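PDB 3W0E: elastase inhibitor AFUEI from Aspergillus fumigatus Af293, which inhibits serine-type elastases, acting non-competitively on the fungus's own elastase with nanomolar affinity and also inhibiting human leukocyte elastase. Local coordinates for residues D1-A9 / Y47-Q55. Sequence-based numbering, arbitrary orientation.
Sequences DPATCEKEA and YIASRLNIQ
L52 meets the first helix of the chain with both of its methyl branches, a compact case of a helix laid on a sheet through a few apolar groups. CD1 packs against A9 CB at 3.6 Å, while CD2 lies beside the CB and OE1 of E8, whose side chain runs at about a right angle to that of the leucine. Both carboxylate oxygens of E8 are hydrogen-bonded outside the contact, OE2 to Q30 N and OE1 to S31 OG. One turn earlier, C5 has SG anti to the backbone N (chi1 -176°), which lays the sulfur against the backbone of R51 and L52. It sits 3.3 Å from R51 O. At the helix start, the ring of P2 rests on the I48-R51 type I turn, CD 3.5 Å from S50 OG and CG near A49 CB.

No direct hydrogen bond joins the two segments; water does. One water accepts from D1 N and lies 2.6 Å from S50 O. A second donates to E6 OE2 and lies 3.2 Å from Y47 OH. A3 N reaches D1 OD1 from above the carboxylate plane, an Asx turn at the helix N-terminus.

Helix 2-9 and strand 52-55 run nearly parallel, 21° apart, with axes 8.8 Å from each other: the helix-on-sheet packing of an I78 inhibitor of the CI-2 clan, with the C5-C67 disulfide tying the helix to the neighbouring antiparallel strand 62-67.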
loop_
_atom_site.group_PDB
_atom_site.type_symbol
_atom_site.label_atom_id
_atom_site.label_comp_id
_atom_site.label_asym_id
_atom_site.label_seq_id
_atom_site.Cartn_x
_atom_site.Cartn_y
_atom_site.Cartn_z
ATOM N N ASP A 1 -2.781 3.435 -15.582
ATOM C CA ASP A 1 -4.130 3.587 -15.041
ATOM C C ASP A 1 -4.361 2.638 -13.852
ATOM O O ASP A 1 -3.758 1.562 -13.781
ATOM C CB ASP A 1 -5.174 3.344 -16.136
ATOM C CG ASP A 1 -5.635 1.898 -16.193
ATOM O OD1 ASP A 1 -6.507 1.530 -15.378
ATOM O OD2 ASP A 1 -5.145 1.130 -17.049
ATOM N N PRO A 2 -5.236 3.038 -12.912
ATOM C CA PRO A 2 -5.484 2.284 -11.668
ATOM C C PRO A 2 -5.921 0.819 -11.846
ATOM O O PRO A 2 -5.597 -0.013 -10.988
ATOM C CB PRO A 2 -6.592 3.091 -10.987
ATOM C CG PRO A 2 -6.428 4.474 -11.512
ATOM C CD PRO A 2 -5.951 4.328 -12.927
ATOM N N ALA A 3 -6.640 0.506 -12.922
ATOM C CA ALA A 3 -7.129 -0.856 -13.138
ATOM C C ALA A 3 -5.965 -1.824 -13.281
ATOM O O ALA A 3 -5.885 -2.834 -12.580
ATOM C CB ALA A 3 -8.012 -0.916 -14.371
ATOM N N THR A 4 -5.069 -1.506 -14.208
ATOM C CA THR A 4 -3.884 -2.306 -14.429
ATOM C C THR A 4 -2.974 -2.301 -13.189
ATOM O O THR A 4 -2.364 -3.324 -12.862
ATOM C CB THR A 4 -3.132 -1.833 -15.697
ATOM O OG1 THR A 4 -2.384 -2.921 -16.254
ATOM C CG2 THR A 4 -2.193 -0.675 -15.381
ATOM N N CYS A 5 -2.901 -1.170 -12.487
ATOM C CA CYS A 5 -2.095 -1.104 -11.267
ATOM C C CYS A 5 -2.559 -2.108 -10.207
ATOM O O CYS A 5 -1.745 -2.828 -9.625
ATOM C CB CYS A 5 -2.079 0.305 -10.675
ATOM S SG CYS A 5 -0.990 0.479 -9.205
ATOM N N GLU A 6 -3.867 -2.147 -9.958
ATOM C CA GLU A 6 -4.427 -3.002 -8.915
ATOM C C GLU A 6 -4.348 -4.473 -9.300
ATOM O O GLU A 6 -4.145 -5.338 -8.440
ATOM C CB GLU A 6 -5.880 -2.606 -8.622
ATOM C CG GLU A 6 -6.316 -2.838 -7.188
ATOM C CD GLU A 6 -5.484 -2.054 -6.176
ATOM O OE1 GLU A 6 -4.710 -2.689 -5.420
ATOM O OE2 GLU A 6 -5.611 -0.806 -6.125
ATOM N N LYS A 7 -4.524 -4.748 -10.591
ATOM C CA LYS A 7 -4.390 -6.097 -11.117
ATOM C C LYS A 7 -2.970 -6.606 -10.904
ATOM O O LYS A 7 -2.769 -7.703 -10.373
ATOM C CB LYS A 7 -4.703 -6.121 -12.613
ATOM C CG LYS A 7 -6.176 -6.111 -12.979
ATOM C CD LYS A 7 -6.320 -6.362 -14.476
ATOM C CE LYS A 7 -7.755 -6.679 -14.877
ATOM N NZ LYS A 7 -7.833 -7.076 -16.316
ATOM N N GLU A 8 -1.992 -5.810 -11.340
ATOM C CA GLU A 8 -0.587 -6.177 -11.194
ATOM C C GLU A 8 -0.134 -6.229 -9.723
ATOM O O GLU A 8 0.609 -7.129 -9.333
ATOM C CB GLU A 8 0.310 -5.262 -12.040
ATOM C CG GLU A 8 0.101 -5.434 -13.547
ATOM C CD GLU A 8 1.081 -4.635 -14.389
ATOM O OE1 GLU A 8 1.580 -3.587 -13.911
ATOM O OE2 GLU A 8 1.352 -5.053 -15.542
ATOM N N ALA A 9 -0.582 -5.290 -8.897
ATOM C CA ALA A 9 -0.241 -5.362 -7.480
ATOM C C ALA A 9 -0.766 -6.668 -6.886
ATOM O O ALA A 9 -0.178 -7.223 -5.960
ATOM C CB ALA A 9 -0.775 -4.168 -6.725
ATOM N N TYR A 47 -0.677 10.399 -2.592
ATOM C CA TYR A 47 -1.344 9.207 -3.123
ATOM C C TYR A 47 -1.666 9.306 -4.606
ATOM O O TYR A 47 -2.364 10.215 -5.053
ATOM C CB TYR A 47 -2.620 8.873 -2.327
ATOM C CG TYR A 47 -3.456 7.743 -2.912
ATOM C CD1 TYR A 47 -4.567 8.019 -3.692
ATOM C CD2 TYR A 47 -3.146 6.397 -2.673
ATOM C CE1 TYR A 47 -5.352 7.006 -4.224
ATOM C CE2 TYR A 47 -3.924 5.375 -3.221
ATOM C CZ TYR A 47 -5.021 5.691 -3.999
ATOM O OH TYR A 47 -5.825 4.700 -4.544
ATOM N N ILE A 48 -1.140 8.359 -5.368
ATOM C CA ILE A 48 -1.365 8.326 -6.810
ATOM C C ILE A 48 -1.884 6.947 -7.171
ATOM O O ILE A 48 -1.140 5.968 -7.166
ATOM C CB ILE A 48 -0.080 8.697 -7.592
ATOM C CG1 ILE A 48 0.408 10.087 -7.181
ATOM C CG2 ILE A 48 -0.306 8.615 -9.105
ATOM C CD1 ILE A 48 1.579 10.606 -7.981
ATOM N N ALA A 49 -3.181 6.879 -7.474
ATOM C CA ALA A 49 -3.888 5.618 -7.673
ATOM C C ALA A 49 -3.296 4.783 -8.788
ATOM O O ALA A 49 -3.489 3.577 -8.799
ATOM C CB ALA A 49 -5.375 5.875 -7.965
ATOM N N SER A 50 -2.606 5.437 -9.726
ATOM C CA SER A 50 -2.053 4.768 -10.912
ATOM C C SER A 50 -0.649 4.197 -10.695
ATOM O O SER A 50 -0.133 3.473 -11.544
ATOM C CB SER A 50 -1.995 5.742 -12.103
ATOM O OG SER A 50 -3.229 6.427 -12.290
ATOM N N ARG A 51 -0.026 4.541 -9.575
ATOM C CA ARG A 51 1.366 4.170 -9.335
ATOM C C ARG A 51 1.491 2.824 -8.636
ATOM O O ARG A 51 0.897 2.597 -7.568
ATOM C CB ARG A 51 2.069 5.259 -8.521
ATOM C CG ARG A 51 3.568 4.956 -8.218
ATOM C CD ARG A 51 4.254 6.187 -7.717
ATOM N NE ARG A 51 3.559 6.743 -6.560
ATOM C CZ ARG A 51 3.769 7.958 -6.065
ATOM N NH1 ARG A 51 4.683 8.754 -6.602
ATOM N NH2 ARG A 51 3.061 8.374 -5.015
ATOM N N LEU A 52 2.238 1.912 -9.253
ATOM C CA LEU A 52 2.475 0.623 -8.645
ATOM C C LEU A 52 3.742 0.730 -7.811
ATOM O O LEU A 52 4.799 1.113 -8.316
ATOM C CB LEU A 52 2.620 -0.468 -9.699
ATOM C CG LEU A 52 3.016 -1.839 -9.162
ATOM C CD1 LEU A 52 2.026 -2.323 -8.088
ATOM C CD2 LEU A 52 3.099 -2.842 -10.305
ATOM N N ASN A 53 3.621 0.406 -6.530
ATOM C CA ASN A 53 4.772 0.386 -5.636
ATOM C C ASN A 53 5.196 -1.039 -5.382
ATOM O O ASN A 53 4.407 -1.861 -4.941
ATOM C CB ASN A 53 4.447 1.063 -4.301
ATOM C CG ASN A 53 4.113 2.514 -4.456
ATOM O OD1 ASN A 53 4.993 3.346 -4.675
ATOM N ND2 ASN A 53 2.831 2.839 -4.362
ATOM N N ILE A 54 6.455 -1.334 -5.684
ATOM C CA ILE A 54 7.006 -2.652 -5.427
ATOM C C ILE A 54 7.949 -2.510 -4.243
ATOM O O ILE A 54 8.943 -1.791 -4.323
ATOM C CB ILE A 54 7.800 -3.138 -6.633
ATOM C CG1 ILE A 54 6.900 -3.174 -7.878
ATOM C CG2 ILE A 54 8.401 -4.517 -6.351
ATOM C CD1 ILE A 54 5.877 -4.271 -7.848
ATOM N N GLN A 55 7.639 -3.176 -3.142
ATOM C CA GLN A 55 8.442 -3.020 -1.948
ATOM C C GLN A 55 9.367 -4.216 -1.863
ATOM O O GLN A 55 8.915 -5.370 -1.948
ATOM C CB GLN A 55 7.547 -2.947 -0.708
ATOM C CG GLN A 55 8.289 -2.527 0.544
ATOM C CD GLN A 55 7.395 -1.834 1.562
ATOM O OE1 GLN A 55 6.160 -1.800 1.427
ATOM N NE2 GLN A 55 8.017 -1.262 2.582
HETATM O O HOH W 1 -0.653 2.454 -13.838
HETATM O O HOH W 2 -5.048 1.641 -5.137
#